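Local atomic coordinates of enoyl CoA hydratase/isomerase (Crotonase) (Legionella pneumophila subsp. pneumophila, PDB entry 3I47), a protein that probably acts as an enoyl-CoA hydratase or isomerase of the crotonase family, adding water to, or shifting, the double bond of acyl-CoA thioesters. Residues A[11-15]-A[197-202]. Numbering follows the deposited sequence.
Sequences QDKVG and ASQISN
The carboxylate of Asp-12 meets helix 189-201 with one face and its OD2 end. Ser-201 OG stands above that face, while the opposite face meets no group of 197-202. Beyond OD2, Ser-198 OG approaches to 3.4 Å, somewhat off the carboxylate plane, and Asn-202 ND2 lies closer to that plane, 4.1 Å from OD2. The amide of Asn-202 is turned by about 34° against the carboxylate and, at that distance, forms no hydrogen bond with it. With CG anti to the backbone N (chi1 -179°), Asp-12 extends from the turn toward the last helical turn.

None of these polar approaches is a hydrogen bond. Ser-198 OG instead bonds to Leu-194 O, one turn back along its own helix. The first torsion of Ser-201 (chi1 78°) folds OG back over its own helix, where it donates to Ser-198 O at 2.7 Å; the C=O...OG angle is 114°, with the donor tilted from the carbonyl plane. Asp-12 O comes within 3.4 Å of the same Ser-201 OG.

Deeper in the contact, Val-14 rests both methyls on the helix: CG2 is 3.9 Å and CG1 4.0 Å from Ala-197 CB. Lys-13 adds its CB beside Ser-201 CB, while the rest of its side chain departs from the helix.

The type I' turn from Gln-11 to Val-14 links strands 6-11 and 14-19 of a β-hairpin at one side of the crotonase-fold sheet. Strand 51-56, next to 14-19, carries Val-51, which touches both Ala-197 and Ser-201, and Arg-50 NH1 bonds to Ser-201 O.

The chemistry is thus van der Waals packing at Val-14 beside loosely apposed polar groups. The nearby carboxy-terminal end of the helix would, if anything, disfavour the charge of Asp-12 slightly, an effect that exposure to solvent should weaken.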
ATOM      1  N   GLN A  11       2.339 -13.298  10.652  1.00 24.96           N
ATOM      2  CA  GLN A  11       2.560 -14.672  10.176  1.00 26.37           C
ATOM      3  C   GLN A  11       3.832 -14.718   9.333  1.00 27.18           C
ATOM      4  O   GLN A  11       3.927 -13.984   8.364  1.00 27.01           O
ATOM      5  CB  GLN A  11       1.419 -15.124   9.259  1.00 27.30           C
ATOM      6  CG  GLN A  11       0.047 -15.308   9.884  1.00 40.27           C
ATOM      7  CD  GLN A  11      -1.001 -15.732   8.852  1.00 28.61           C
ATOM      8  OE1 GLN A  11      -0.673 -16.295   7.802  1.00 40.44           O
ATOM      9  NE2 GLN A  11      -2.271 -15.459   9.152  1.00 40.52           N
ATOM     10  N   ASP A  12       4.785 -15.592   9.663  1.00 28.56           N
ATOM     11  CA  ASP A  12       5.978 -15.806   8.799  1.00 29.10           C
ATOM     12  C   ASP A  12       6.576 -14.488   8.246  1.00 26.05           C
ATOM     13  O   ASP A  12       6.768 -14.324   7.021  1.00 26.52           O
ATOM     14  CB  ASP A  12       5.654 -16.793   7.650  1.00 32.43           C
ATOM     15  CG  ASP A  12       6.865 -17.075   6.726  1.00 49.86           C
ATOM     16  OD1 ASP A  12       8.016 -17.144   7.219  1.00 34.90           O
ATOM     17  OD2 ASP A  12       6.663 -17.239   5.497  1.00 34.78           O
ATOM     18  N   LYS A  13       6.850 -13.559   9.164  1.00 22.61           N
ATOM     19  CA  LYS A  13       7.475 -12.261   8.879  1.00 19.91           C
ATOM     20  C   LYS A  13       6.610 -11.293   8.069  1.00 17.35           C
ATOM     21  O   LYS A  13       7.101 -10.257   7.606  1.00 17.02           O
ATOM     22  CB  LYS A  13       8.867 -12.434   8.249  1.00 20.94           C
ATOM     23  CG  LYS A  13       9.791 -13.293   9.115  1.00 20.62           C
ATOM     24  CD  LYS A  13      11.229 -13.255   8.631  1.00 23.26           C
ATOM     25  CE  LYS A  13      12.136 -14.094   9.538  1.00 21.80           C
ATOM     26  NZ  LYS A  13      12.151 -13.600  10.959  1.00 25.54           N
ATOM     27  N   VAL A  14       5.323 -11.618   7.949  1.00 16.57           N
ATOM     28  CA  VAL A  14       4.355 -10.727   7.298  1.00 16.23           C
ATOM     29  C   VAL A  14       3.401 -10.139   8.346  1.00 16.17           C
ATOM     30  O   VAL A  14       2.701 -10.875   9.050  1.00 17.21           O
ATOM     31  CB  VAL A  14       3.545 -11.466   6.201  1.00 16.26           C
ATOM     32  CG1 VAL A  14       2.586 -10.508   5.505  1.00 18.91           C
ATOM     33  CG2 VAL A  14       4.472 -12.092   5.179  1.00 19.31           C
ATOM     34  N   GLY A  15       3.377  -8.812   8.448  1.00 15.26           N
ATOM     35  CA  GLY A  15       2.417  -8.134   9.333  1.00 15.57           C
ATOM     36  C   GLY A  15       1.140  -7.892   8.562  1.00 16.15           C
ATOM     37  O   GLY A  15       1.178  -7.334   7.467  1.00 17.01           O
ATOM     38  N   ALA A 197       3.418 -12.379  -0.492  1.00 14.95           N
ATOM     39  CA  ALA A 197       4.071 -11.624   0.576  1.00 15.40           C
ATOM     40  C   ALA A 197       5.173 -12.464   1.217  1.00 16.79           C
ATOM     41  O   ALA A 197       6.256 -11.953   1.459  1.00 16.94           O
ATOM     42  CB  ALA A 197       3.050 -11.159   1.628  1.00 15.71           C
ATOM     43  N   SER A 198       4.896 -13.751   1.440  1.00 17.95           N
ATOM     44  CA  SER A 198       5.895 -14.651   2.024  1.00 19.52           C
ATOM     45  C   SER A 198       7.126 -14.742   1.130  1.00 20.11           C
ATOM     46  O   SER A 198       8.264 -14.713   1.622  1.00 20.81           O
ATOM     47  CB  SER A 198       5.310 -16.036   2.295  1.00 20.41           C
ATOM     48  OG  SER A 198       4.378 -15.981   3.358  1.00 34.38           O
ATOM     49  N   GLN A 199       6.915 -14.818  -0.183  1.00 19.77           N
ATOM     50  CA  GLN A 199       8.036 -14.860  -1.134  1.00 20.54           C
ATOM     51  C   GLN A 199       8.951 -13.639  -1.036  1.00 19.57           C
ATOM     52  O   GLN A 199      10.180 -13.775  -1.028  1.00 20.50           O
ATOM     53  CB  GLN A 199       7.535 -15.072  -2.558  1.00 22.29           C
ATOM     54  CG  GLN A 199       7.082 -16.507  -2.797  1.00 33.70           C
ATOM     55  CD  GLN A 199       6.097 -16.651  -3.945  1.00 24.75           C
ATOM     56  OE1 GLN A 199       5.752 -15.678  -4.624  1.00 33.84           O
ATOM     57  NE2 GLN A 199       5.631 -17.883  -4.166  1.00 33.91           N
ATOM     58  N   ILE A 200       8.363 -12.449  -0.956  1.00 17.19           N
ATOM     59  CA  ILE A 200       9.151 -11.246  -0.744  1.00 16.05           C
ATOM     60  C   ILE A 200       9.869 -11.285   0.620  1.00 16.73           C
ATOM     61  O   ILE A 200      11.042 -10.892   0.720  1.00 17.44           O
ATOM     62  CB  ILE A 200       8.264  -9.974  -0.886  1.00 15.34           C
ATOM     63  CG1 ILE A 200       7.707  -9.895  -2.315  1.00 15.22           C
ATOM     64  CG2 ILE A 200       9.060  -8.722  -0.559  1.00 14.63           C
ATOM     65  CD1 ILE A 200       6.630  -8.823  -2.507  1.00 16.76           C
ATOM     66  N   SER A 201       9.181 -11.794   1.647  1.00 16.99           N
ATOM     67  CA  SER A 201       9.744 -11.843   3.007  1.00 18.30           C
ATOM     68  C   SER A 201      10.907 -12.824   3.092  1.00 20.03           C
ATOM     69  O   SER A 201      11.712 -12.746   4.015  1.00 20.97           O
ATOM     70  CB  SER A 201       8.673 -12.176   4.058  1.00 19.13           C
ATOM     71  OG  SER A 201       8.366 -13.561   4.075  1.00 24.59           O
ATOM     72  N   ASN A 202      10.994 -13.723   2.120  1.00 20.55           N
ATOM     73  CA  ASN A 202      12.091 -14.690   2.093  1.00 22.77           C
ATOM     74  C   ASN A 202      13.264 -14.305   1.198  1.00 21.37           C
ATOM     75  O   ASN A 202      14.288 -15.003   1.156  1.00 21.61           O
ATOM     76  CB  ASN A 202      11.562 -16.100   1.815  1.00 26.64           C
ATOM     77  CG  ASN A 202      10.719 -16.627   2.962  1.00 28.99           C
ATOM     78  OD1 ASN A 202      11.119 -16.554   4.131  1.00 30.02           O
ATOM     79  ND2 ASN A 202       9.542 -17.138   2.645  1.00 29.57           N
TER